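Local coordinates for Lpg0393 helical bundle domain-containing protein (PDB 4R0G), which acts as a guanine-nucleotide exchange factor for the small GTPases Rab5, Rab21 and Rab22, probably through its VPS9-like domain, at residues Leu18-Trp23 against Lys62-Leu67; Phe56-Ile61 against Phe147-Glu152; Ala185-Asp190 against Ser194-Leu199; Val223-Leu228 against Lys242-Leu247. All blocks are in the same frame, centred on the assembly; numbering follows the deposited sequence.

Contact 1 of 4, residues Leu18-Trp23 against Lys62-Leu67; sequences LLFLQW and KKFAIL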
# COMPACT_ATOMS: atom_id res chain seq x y z
N LEU A 18 -6.81 -13.36 7.80
CA LEU A 18 -7.77 -12.72 6.88
C LEU A 18 -9.17 -13.01 7.34
O LEU A 18 -10.04 -12.14 7.26
CB LEU A 18 -7.59 -13.21 5.44
CG LEU A 18 -6.42 -12.45 4.87
CD1 LEU A 18 -5.95 -13.03 3.57
CD2 LEU A 18 -6.88 -11.01 4.76
N LEU A 19 -9.37 -14.23 7.83
CA LEU A 19 -10.65 -14.59 8.41
C LEU A 19 -10.89 -13.84 9.73
O LEU A 19 -11.96 -13.30 9.95
CB LEU A 19 -10.76 -16.11 8.59
CG LEU A 19 -12.03 -16.57 9.30
CD1 LEU A 19 -13.26 -16.07 8.52
CD2 LEU A 19 -12.02 -18.10 9.53
N PHE A 20 -9.88 -13.80 10.59
CA PHE A 20 -10.06 -13.11 11.87
C PHE A 20 -10.50 -11.66 11.69
O PHE A 20 -11.36 -11.18 12.42
CB PHE A 20 -8.81 -13.17 12.70
CG PHE A 20 -8.73 -12.10 13.75
CD1 PHE A 20 -9.54 -12.15 14.87
CD2 PHE A 20 -7.83 -11.04 13.63
CE1 PHE A 20 -9.48 -11.18 15.85
CE2 PHE A 20 -7.76 -10.07 14.63
CZ PHE A 20 -8.60 -10.15 15.74
N LEU A 21 -9.92 -11.00 10.68
CA LEU A 21 -10.22 -9.60 10.30
C LEU A 21 -11.63 -9.36 9.77
O LEU A 21 -11.99 -8.24 9.44
CB LEU A 21 -9.20 -9.09 9.27
CG LEU A 21 -7.75 -8.90 9.77
CD1 LEU A 21 -6.88 -8.34 8.70
CD2 LEU A 21 -7.72 -8.00 10.97
N GLN A 22 -12.41 -10.44 9.64
CA GLN A 22 -13.78 -10.38 9.13
C GLN A 22 -14.75 -10.17 10.28
O GLN A 22 -15.96 -9.98 10.12
CB GLN A 22 -14.08 -11.71 8.45
CG GLN A 22 -14.78 -11.65 7.13
CD GLN A 22 -14.68 -12.98 6.40
OE1 GLN A 22 -13.91 -13.11 5.45
NE2 GLN A 22 -15.44 -13.99 6.87
N TRP A 23 -14.16 -10.23 11.46
CA TRP A 23 -14.86 -10.11 12.73
C TRP A 23 -15.69 -8.84 12.84
O TRP A 23 -16.88 -8.91 13.17
CB TRP A 23 -13.82 -10.13 13.85
CG TRP A 23 -14.34 -10.24 15.22
CD1 TRP A 23 -15.53 -10.78 15.61
CD2 TRP A 23 -13.65 -9.85 16.41
NE1 TRP A 23 -15.63 -10.74 16.98
CE2 TRP A 23 -14.50 -10.17 17.50
CE3 TRP A 23 -12.41 -9.25 16.67
CZ2 TRP A 23 -14.15 -9.91 18.84
CZ3 TRP A 23 -12.06 -8.99 18.00
CH2 TRP A 23 -12.94 -9.33 19.08
N LYS A 62 -0.60 -11.52 21.96
CA LYS A 62 0.67 -11.84 21.31
C LYS A 62 0.53 -12.29 19.86
O LYS A 62 1.40 -12.04 19.03
CB LYS A 62 1.46 -12.86 22.14
CG LYS A 62 2.36 -12.19 23.17
CD LYS A 62 3.33 -13.14 23.79
CE LYS A 62 4.19 -12.43 24.83
NZ LYS A 62 5.01 -13.41 25.64
N LYS A 63 -0.57 -12.97 19.56
CA LYS A 63 -0.82 -13.41 18.20
C LYS A 63 -1.27 -12.22 17.40
O LYS A 63 -0.92 -12.06 16.23
CB LYS A 63 -1.86 -14.55 18.16
CG LYS A 63 -1.21 -15.91 18.19
CD LYS A 63 -2.11 -16.96 18.81
CE LYS A 63 -1.30 -18.19 19.25
NZ LYS A 63 -2.16 -19.29 19.82
N PHE A 64 -2.01 -11.34 18.04
CA PHE A 64 -2.47 -10.16 17.35
C PHE A 64 -1.25 -9.29 17.03
O PHE A 64 -1.25 -8.54 16.05
CB PHE A 64 -3.51 -9.41 18.20
CG PHE A 64 -4.02 -8.18 17.56
CD1 PHE A 64 -4.92 -8.26 16.51
CD2 PHE A 64 -3.58 -6.92 17.99
CE1 PHE A 64 -5.39 -7.11 15.89
CE2 PHE A 64 -4.05 -5.74 17.38
CZ PHE A 64 -4.95 -5.85 16.33
N ALA A 65 -0.19 -9.44 17.83
CA ALA A 65 1.04 -8.69 17.59
C ALA A 65 1.63 -9.13 16.26
O ALA A 65 2.07 -8.28 15.45
CB ALA A 65 2.03 -8.88 18.70
N ILE A 66 1.64 -10.44 16.02
CA ILE A 66 2.13 -10.95 14.74
C ILE A 66 1.39 -10.25 13.60
O ILE A 66 2.02 -9.62 12.73
CB ILE A 66 1.95 -12.47 14.61
CG1 ILE A 66 2.60 -13.18 15.80
CG2 ILE A 66 2.59 -12.95 13.36
CD1 ILE A 66 2.00 -14.56 16.05
N LEU A 67 0.05 -10.30 13.66
CA LEU A 67 -0.78 -9.68 12.63
C LEU A 67 -0.35 -8.23 12.37
O LEU A 67 -0.13 -7.84 11.23
CB LEU A 67 -2.25 -9.74 13.05
CG LEU A 67 -3.33 -9.88 11.95
CD1 LEU A 67 -4.63 -9.21 12.37
CD2 LEU A 67 -2.89 -9.35 10.60
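Lys-63 NZ, from the residue just before Phe-64 in the chain, is gripped by Asp-59 OD2 in a salt bridge and by Arg-13 O in a hydrogen bond, while the ring of Phe-64 meets Phe-20 across the contact. The contact lies in the all-helical VPS9-like domain and joins the short helix 17-20, with the turn after it, to helix 58-71. A type I beta turn runs from Phe-20 to Trp-23. It is closed by Trp-23 N giving a hydrogen bond to Phe-20 O at 3.1 Å.

The meeting of the two segments is wholly apolar. Phe-20 carries its CG anti to the backbone N (chi1 158°), and its CB is directed at helix 58-71. Its CE2 reaches the edge of the Phe-64 ring, near the ring plane, with CD1 of Phe-64 at 3.9 Å. The two side chains cross at about a right angle. Leu-67 completes the group. Its CD1 lies at the edge of the Phe-20 ring, 3.9 Å from Phe-20 CD2.

All four touching residues are buried, and other helices close around them. On helix 80-101, Phe-64 packs on Ile-89 and Leu-93 and Leu-67 on Leu-86, and Leu-67 also meets Ile-165 of helix 155-183. The packing joins helix 17-20 to helices 58-71, 80-101 and 155-183. Leu-21 and Leu-67 reach toward each other tip to tip, and Leu-21 CD2 comes to 3.6 Å from Leu-67 CD1.

Contact 2 of 4, residues Phe56-Ile61 against Phe147-Glu152; sequences FCLDDI and FTWVKE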
# COMPACT_ATOMS: atom_id res chain seq x y z
N PHE A 56 -10.79 -13.06 26.35
CA PHE A 56 -9.62 -12.23 26.10
C PHE A 56 -8.46 -12.68 27.01
O PHE A 56 -8.65 -13.00 28.19
CB PHE A 56 -9.94 -10.74 26.30
CG PHE A 56 -8.78 -9.85 26.00
CD1 PHE A 56 -8.36 -9.64 24.70
CD2 PHE A 56 -8.09 -9.23 27.02
CE1 PHE A 56 -7.24 -8.82 24.42
CE2 PHE A 56 -6.99 -8.42 26.76
CZ PHE A 56 -6.56 -8.21 25.46
N CYS A 57 -7.26 -12.76 26.45
CA CYS A 57 -6.15 -13.23 27.24
C CYS A 57 -4.80 -12.88 26.61
O CYS A 57 -4.73 -12.47 25.45
CB CYS A 57 -6.24 -14.75 27.33
SG CYS A 57 -5.63 -15.53 25.82
N LEU A 58 -3.74 -13.15 27.36
CA LEU A 58 -2.40 -12.74 27.01
C LEU A 58 -1.97 -13.26 25.64
O LEU A 58 -1.36 -12.54 24.84
CB LEU A 58 -1.43 -13.16 28.12
CG LEU A 58 0.00 -12.66 28.04
CD1 LEU A 58 0.02 -11.13 28.12
CD2 LEU A 58 0.83 -13.29 29.15
N ASP A 59 -2.30 -14.51 25.35
CA ASP A 59 -1.98 -15.11 24.07
C ASP A 59 -2.73 -14.43 22.89
O ASP A 59 -2.20 -14.31 21.79
CB ASP A 59 -2.19 -16.64 24.13
CG ASP A 59 -2.03 -17.32 22.77
OD1 ASP A 59 -0.85 -17.37 22.28
OD2 ASP A 59 -3.07 -17.81 22.22
N ASP A 60 -3.95 -13.96 23.14
CA ASP A 60 -4.73 -13.28 22.09
C ASP A 60 -3.97 -12.05 21.64
O ASP A 60 -3.92 -11.72 20.45
CB ASP A 60 -6.12 -12.84 22.62
CG ASP A 60 -7.13 -14.00 22.72
OD1 ASP A 60 -6.73 -15.18 22.84
OD2 ASP A 60 -8.36 -13.70 22.69
N ILE A 61 -3.37 -11.38 22.60
CA ILE A 61 -2.59 -10.18 22.36
C ILE A 61 -1.34 -10.49 21.55
O ILE A 61 -1.06 -9.82 20.55
CB ILE A 61 -2.18 -9.56 23.71
CG1 ILE A 61 -3.43 -9.24 24.50
CG2 ILE A 61 -1.32 -8.34 23.54
CD1 ILE A 61 -3.14 -8.86 25.88
N PHE A 147 3.38 -2.57 21.67
CA PHE A 147 4.26 -2.25 20.56
C PHE A 147 5.65 -2.87 20.70
O PHE A 147 6.29 -3.22 19.70
CB PHE A 147 4.31 -0.75 20.36
CG PHE A 147 3.05 -0.19 19.77
CD1 PHE A 147 2.46 -0.80 18.66
CD2 PHE A 147 2.43 0.93 20.33
CE1 PHE A 147 1.26 -0.30 18.08
CE2 PHE A 147 1.24 1.45 19.77
CZ PHE A 147 0.65 0.82 18.64
N THR A 148 6.09 -3.04 21.94
CA THR A 148 7.33 -3.77 22.21
C THR A 148 7.20 -5.23 21.74
O THR A 148 8.08 -5.75 21.04
CB THR A 148 7.69 -3.74 23.71
OG1 THR A 148 6.66 -4.40 24.44
CG2 THR A 148 7.82 -2.29 24.20
N TRP A 149 6.12 -5.89 22.13
CA TRP A 149 5.83 -7.22 21.60
C TRP A 149 5.75 -7.27 20.06
O TRP A 149 5.97 -8.32 19.45
CB TRP A 149 4.54 -7.77 22.21
CG TRP A 149 4.70 -8.04 23.66
CD1 TRP A 149 5.87 -8.12 24.34
CD2 TRP A 149 3.65 -8.25 24.62
NE1 TRP A 149 5.62 -8.38 25.67
CE2 TRP A 149 4.27 -8.47 25.87
CE3 TRP A 149 2.25 -8.29 24.54
CZ2 TRP A 149 3.54 -8.70 27.03
CZ3 TRP A 149 1.53 -8.52 25.70
CH2 TRP A 149 2.18 -8.72 26.93
N VAL A 150 5.44 -6.14 19.44
CA VAL A 150 5.38 -6.11 18.00
C VAL A 150 6.79 -6.11 17.42
O VAL A 150 7.10 -6.91 16.53
CB VAL A 150 4.52 -4.95 17.48
CG1 VAL A 150 4.80 -4.68 16.00
CG2 VAL A 150 3.06 -5.29 17.70
N LYS A 151 7.66 -5.26 17.96
CA LYS A 151 9.09 -5.33 17.66
C LYS A 151 9.71 -6.71 17.90
O LYS A 151 10.64 -7.08 17.20
CB LYS A 151 9.86 -4.25 18.42
CG LYS A 151 9.55 -2.84 17.93
CD LYS A 151 10.65 -1.83 18.28
CE LYS A 151 10.42 -0.49 17.55
NZ LYS A 151 11.45 0.53 17.89
N GLU A 152 9.18 -7.47 18.86
CA GLU A 152 9.74 -8.77 19.20
C GLU A 152 9.10 -9.96 18.52
O GLU A 152 9.50 -11.08 18.81
CB GLU A 152 9.63 -9.03 20.70
CG GLU A 152 10.34 -8.04 21.56
CD GLU A 152 9.94 -8.18 23.01
OE1 GLU A 152 9.37 -9.26 23.36
OE2 GLU A 152 10.17 -7.22 23.79
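Trp-149 sets the six-membered part of its indole against Ile-61 and Leu-58, joining the last turn of helix 132-151 to the start of helix 58-71. Both helices belong to the VPS9-like domain.

The inner part of the contact is Ile-61. This residue is buried, and its CB is directed at the other helix. Its CG2 lies at the edge of the indole, in the ring plane, 3.6 Å from Trp-149 CZ3 and 3.7 Å from Trp-149 CE3. With chi1 at -59°, Ile-61 sets CG2 anti to the backbone N and CG1 beside it. Ile-61 also packs on Met-97 of helix 80-101.

The outer part is Leu-58, which is exposed. Its CD1 approaches Trp-149 CH2 and CZ3, and the two side chains cross at about a right angle. Solvent reaches this side, and Trp-149 itself is only partly covered. One turn further along helix 58-71, Lys-62 makes a cation-pi contact with the same indole.

Helix 58-71 begins at this site. Cys-57 is its N-cap, and Cys-57 SG accepts a weak bond from Asp-60 N at 3.5 Å. Across the two segments the contact is carbon on carbon. Its hold thus rests on apolar burial of the indole rim, with the Lys-62 charge probably adding an electrostatic share at the surface.

Contact 3 of 4, residues Ala185-Asp190 against Ser194-Leu199; sequences AHLPTD and SSRISL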
# COMPACT_ATOMS: atom_id res chain seq x y z
N ALA A 185 -11.63 3.08 -19.43
CA ALA A 185 -11.03 2.88 -20.75
C ALA A 185 -11.92 3.45 -21.84
O ALA A 185 -13.15 3.41 -21.75
CB ALA A 185 -10.75 1.41 -20.99
N HIS A 186 -11.30 3.99 -22.89
CA HIS A 186 -12.10 4.53 -23.97
C HIS A 186 -12.26 3.44 -25.02
O HIS A 186 -11.31 3.09 -25.73
CB HIS A 186 -11.43 5.78 -24.57
CG HIS A 186 -12.34 6.59 -25.45
ND1 HIS A 186 -11.86 7.43 -26.42
CD2 HIS A 186 -13.69 6.68 -25.49
CE1 HIS A 186 -12.88 8.01 -27.04
NE2 HIS A 186 -14.00 7.57 -26.49
N LEU A 187 -13.47 2.91 -25.12
CA LEU A 187 -13.73 1.76 -25.98
C LEU A 187 -15.03 1.94 -26.74
O LEU A 187 -16.08 1.44 -26.32
CB LEU A 187 -13.74 0.45 -25.18
CG LEU A 187 -12.47 -0.02 -24.45
CD1 LEU A 187 -12.68 -1.37 -23.77
CD2 LEU A 187 -11.27 -0.09 -25.38
N PRO A 188 -14.97 2.69 -27.85
CA PRO A 188 -16.07 2.98 -28.78
C PRO A 188 -16.61 1.76 -29.56
O PRO A 188 -17.82 1.52 -29.54
CB PRO A 188 -15.43 3.97 -29.76
CG PRO A 188 -13.97 3.58 -29.77
CD PRO A 188 -13.67 3.18 -28.35
N THR A 189 -15.72 0.98 -30.19
CA THR A 189 -16.08 -0.22 -30.95
C THR A 189 -16.49 -1.36 -30.03
O THR A 189 -17.27 -2.25 -30.39
CB THR A 189 -14.88 -0.74 -31.81
OG1 THR A 189 -14.47 0.25 -32.75
CG2 THR A 189 -15.24 -2.03 -32.57
N ASP A 190 -15.95 -1.34 -28.81
CA ASP A 190 -15.99 -2.53 -27.98
C ASP A 190 -17.37 -2.64 -27.37
O ASP A 190 -17.74 -1.88 -26.48
CB ASP A 190 -14.92 -2.36 -26.90
CG ASP A 190 -14.58 -3.64 -26.20
OD1 ASP A 190 -15.50 -4.27 -25.64
OD2 ASP A 190 -13.39 -4.02 -26.22
N SER A 194 -18.92 -3.72 -21.56
CA SER A 194 -19.88 -3.67 -20.50
C SER A 194 -20.04 -5.05 -19.85
O SER A 194 -20.16 -5.18 -18.63
CB SER A 194 -21.21 -3.13 -21.03
OG SER A 194 -21.27 -3.22 -22.45
N SER A 195 -20.04 -6.09 -20.67
CA SER A 195 -20.21 -7.42 -20.10
C SER A 195 -18.91 -7.94 -19.47
O SER A 195 -18.92 -8.88 -18.68
CB SER A 195 -20.79 -8.39 -21.14
OG SER A 195 -20.01 -8.39 -22.32
N ARG A 196 -17.80 -7.32 -19.85
CA ARG A 196 -16.48 -7.64 -19.29
C ARG A 196 -16.27 -6.96 -17.94
O ARG A 196 -15.66 -7.51 -17.03
CB ARG A 196 -15.40 -7.23 -20.28
CG ARG A 196 -14.26 -8.20 -20.39
CD ARG A 196 -13.53 -8.03 -21.68
NE ARG A 196 -13.28 -6.62 -21.94
CZ ARG A 196 -13.23 -6.11 -23.15
NH1 ARG A 196 -12.99 -4.82 -23.33
NH2 ARG A 196 -13.41 -6.90 -24.19
N ILE A 197 -16.77 -5.73 -17.82
CA ILE A 197 -16.78 -5.07 -16.53
C ILE A 197 -17.59 -5.88 -15.53
O ILE A 197 -17.12 -6.17 -14.42
CB ILE A 197 -17.38 -3.66 -16.62
CG1 ILE A 197 -16.36 -2.70 -17.18
CG2 ILE A 197 -17.77 -3.17 -15.24
CD1 ILE A 197 -16.91 -1.37 -17.36
N SER A 198 -18.81 -6.25 -15.95
CA SER A 198 -19.68 -7.08 -15.13
C SER A 198 -18.98 -8.33 -14.60
O SER A 198 -19.25 -8.78 -13.49
CB SER A 198 -20.92 -7.47 -15.92
OG SER A 198 -21.76 -8.31 -15.15
N LEU A 199 -18.09 -8.89 -15.41
CA LEU A 199 -17.33 -10.07 -15.01
C LEU A 199 -16.30 -9.75 -13.93
O LEU A 199 -16.13 -10.52 -13.01
CB LEU A 199 -16.63 -10.68 -16.21
CG LEU A 199 -17.45 -11.63 -17.07
CD1 LEU A 199 -16.81 -11.75 -18.44
CD2 LEU A 199 -17.50 -12.96 -16.40
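A chi1 of -164° swings the Asp-190 carboxylate toward helix 193-208, and a bend at chi3 turns the Arg-196 guanidinium to meet it. Arg-196 NH1 gives a hydrogen bond to Asp-190 OD2 at 3.0 Å, with an N-H...O angle of 162°, as part of a salt bridge. OD2 lies in the guanidinium plane. The donor, however, comes from above the carboxylate plane, and the two planes stand 87° apart. This is a single-bonded pairing, not a side-by-side bidentate one.

Leu-187 CD1 also sits at the guanidinium edge, 3.5 Å from Arg-196 NH1. Asp-190 has a second task. Its OD1 accepts weak bonds from Leu-192 N and Lys-193 N, capping the start of the helix. The same carboxylate thus caps the first turn and pairs with a side chain one turn in.

Arg-196 is buried and has further partners. NH2 bonds to Met-231 O, and NH1 forms another salt bridge with Glu-237 OE2. Through Arg-196 the loop 185-190 is linked to the loop after helix 215-229 and to the start of helix 235-244. Within this helical bundle, helix 193-208 packs Ile-197 on helix 155-183 and Leu-199 on helix 215-229.

Contact 4 of 4, residues Val223-Leu228 against Lys242-Leu247; sequences VYVKKL and KKISPL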
# COMPACT_ATOMS: atom_id res chain seq x y z
N VAL A 223 -12.48 -19.61 -13.91
CA VAL A 223 -13.72 -19.54 -14.69
C VAL A 223 -14.00 -18.10 -15.17
O VAL A 223 -14.41 -17.88 -16.34
CB VAL A 223 -14.97 -20.10 -13.92
CG1 VAL A 223 -16.18 -20.04 -14.81
CG2 VAL A 223 -14.75 -21.51 -13.48
N TYR A 224 -13.78 -17.13 -14.27
CA TYR A 224 -13.90 -15.72 -14.62
C TYR A 224 -12.86 -15.33 -15.65
O TYR A 224 -13.19 -14.73 -16.68
CB TYR A 224 -13.76 -14.83 -13.38
CG TYR A 224 -15.01 -14.75 -12.52
CD1 TYR A 224 -16.14 -14.11 -12.97
CD2 TYR A 224 -15.05 -15.32 -11.25
CE1 TYR A 224 -17.29 -14.03 -12.20
CE2 TYR A 224 -16.19 -15.25 -10.47
CZ TYR A 224 -17.31 -14.60 -10.95
OH TYR A 224 -18.47 -14.51 -10.20
N VAL A 225 -11.60 -15.64 -15.38
CA VAL A 225 -10.55 -15.24 -16.32
C VAL A 225 -10.80 -15.86 -17.69
O VAL A 225 -10.57 -15.24 -18.72
CB VAL A 225 -9.15 -15.62 -15.82
CG1 VAL A 225 -8.11 -15.30 -16.86
CG2 VAL A 225 -8.85 -14.90 -14.54
N LYS A 226 -11.30 -17.09 -17.69
CA LYS A 226 -11.61 -17.71 -18.96
C LYS A 226 -12.66 -16.90 -19.70
O LYS A 226 -12.40 -16.47 -20.82
CB LYS A 226 -12.02 -19.15 -18.79
CG LYS A 226 -12.28 -19.81 -20.13
CD LYS A 226 -12.82 -21.21 -19.95
CE LYS A 226 -13.63 -21.65 -21.14
NZ LYS A 226 -13.82 -23.10 -20.98
N LYS A 227 -13.82 -16.66 -19.08
CA LYS A 227 -14.91 -15.86 -19.70
C LYS A 227 -14.43 -14.50 -20.20
O LYS A 227 -14.80 -14.09 -21.30
CB LYS A 227 -16.11 -15.64 -18.75
CG LYS A 227 -16.86 -16.90 -18.24
CD LYS A 227 -18.00 -16.50 -17.23
CE LYS A 227 -18.58 -17.68 -16.39
NZ LYS A 227 -18.94 -17.22 -14.99
N LEU A 228 -13.61 -13.82 -19.39
CA LEU A 228 -12.95 -12.58 -19.83
C LEU A 228 -12.14 -12.71 -21.13
O LEU A 228 -12.24 -11.87 -22.01
CB LEU A 228 -12.07 -11.99 -18.71
CG LEU A 228 -12.85 -11.55 -17.48
CD1 LEU A 228 -12.04 -11.73 -16.21
CD2 LEU A 228 -13.22 -10.12 -17.67
N LYS A 242 -3.30 -12.23 -17.24
CA LYS A 242 -2.15 -13.11 -17.07
C LYS A 242 -1.82 -13.26 -15.60
O LYS A 242 -1.76 -14.38 -15.08
CB LYS A 242 -0.93 -12.59 -17.86
CG LYS A 242 -1.07 -12.69 -19.37
CD LYS A 242 0.21 -13.21 -20.04
CE LYS A 242 0.01 -13.45 -21.54
NZ LYS A 242 1.18 -14.14 -22.18
N LYS A 243 -1.62 -12.13 -14.92
CA LYS A 243 -1.25 -12.17 -13.51
C LYS A 243 -2.33 -12.85 -12.64
O LYS A 243 -2.03 -13.77 -11.90
CB LYS A 243 -0.84 -10.78 -13.02
CG LYS A 243 0.44 -10.27 -13.69
CD LYS A 243 0.60 -8.74 -13.69
CE LYS A 243 1.66 -8.26 -12.68
NZ LYS A 243 1.79 -6.76 -12.62
N ILE A 244 -3.59 -12.45 -12.81
CA ILE A 244 -4.73 -13.02 -12.09
C ILE A 244 -4.82 -14.56 -12.05
O ILE A 244 -4.93 -15.15 -10.96
CB ILE A 244 -6.06 -12.42 -12.61
CG1 ILE A 244 -6.13 -10.92 -12.29
CG2 ILE A 244 -7.25 -13.07 -11.99
CD1 ILE A 244 -7.46 -10.27 -12.67
N SER A 245 -4.79 -15.22 -13.20
CA SER A 245 -4.73 -16.69 -13.21
C SER A 245 -3.53 -17.19 -14.01
O SER A 245 -3.68 -17.60 -15.18
CB SER A 245 -6.01 -17.29 -13.81
OG SER A 245 -5.92 -18.70 -13.99
N PRO A 246 -2.33 -17.16 -13.39
CA PRO A 246 -1.12 -17.56 -14.12
C PRO A 246 -0.92 -19.07 -14.04
O PRO A 246 -1.76 -19.80 -13.49
CB PRO A 246 -0.02 -16.84 -13.35
CG PRO A 246 -0.50 -16.91 -11.92
CD PRO A 246 -2.03 -16.86 -11.98
N LEU A 247 0.19 -19.54 -14.60
CA LEU A 247 0.55 -20.95 -14.51
C LEU A 247 2.00 -21.04 -14.04
O LEU A 247 2.89 -21.28 -14.85
CB LEU A 247 0.41 -21.60 -15.88
CG LEU A 247 -0.84 -21.18 -16.65
CD1 LEU A 247 -0.65 -21.37 -18.14
CD2 LEU A 247 -2.05 -21.98 -16.16
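Val-225 points its CB from helix 215-229 toward the end of helix 235-244, where Ile-244 and Ser-245 receive it. Starting at the root, Val-225 CB lies 4.1 Å from Ser-245 CB. CG1 is set anti to the backbone N (chi1 175°). This places CG2 beside the backbone N and anti to the carbonyl carbon, and CG2 is the branch that does the touching. Val-225 CG2 meets Ile-244 CG2 at 3.5 Å, methyl to methyl. The same Val-225 CG2 also lies 3.8 Å from Ser-245 CB. One methyl therefore bridges two successive residues of the partner.

The backbones are close here, with Val-225 CA 6.8 Å from Ser-245 CA. Both helices are part of the helical bundle domain, and the contact joins two helices that follow each other in the chain. Helix 155-183 packs against Ile-244 through Ile-175 and Tyr-178, and Leu-228 also reaches Tyr-178. Val-225 and Ile-244 are both buried.

Ile-244 places CG2 anti to its own backbone N and CG1 beside it, which leaves the short branch facing Val-225. The two side chains cross at a slant. Next to Ile-244, Lys-243 packs on Phe-162 of the second subunit. Ser-245 is the first residue after the helix to leave helical geometry. It meets the valine with its methylene carbon, CB, which packs against both CB and CG2 of Val-225.

Contacts 1 and 2 share helix 58-71 within the VPS9-like domain, and they touch through Ala-65 and Val-150. Contact 1 is near the centre of the chain and wholly buried. Contact 2 is partly open to solvent. Both are apolar between their segments. Contacts 3 and 4 lie in the helical bundle domain, with centres about 17 Å apart, and touch where Arg-196 and Leu-199 pack on helix 215-229. Contact 4 is a buried aliphatic contact. Contact 3 alone relies on a salt bridge between its segments, at a partly exposed loop. Contacts 2 and 3 lie about 48 Å apart, centre to centre, on opposite sides of the chain's centre.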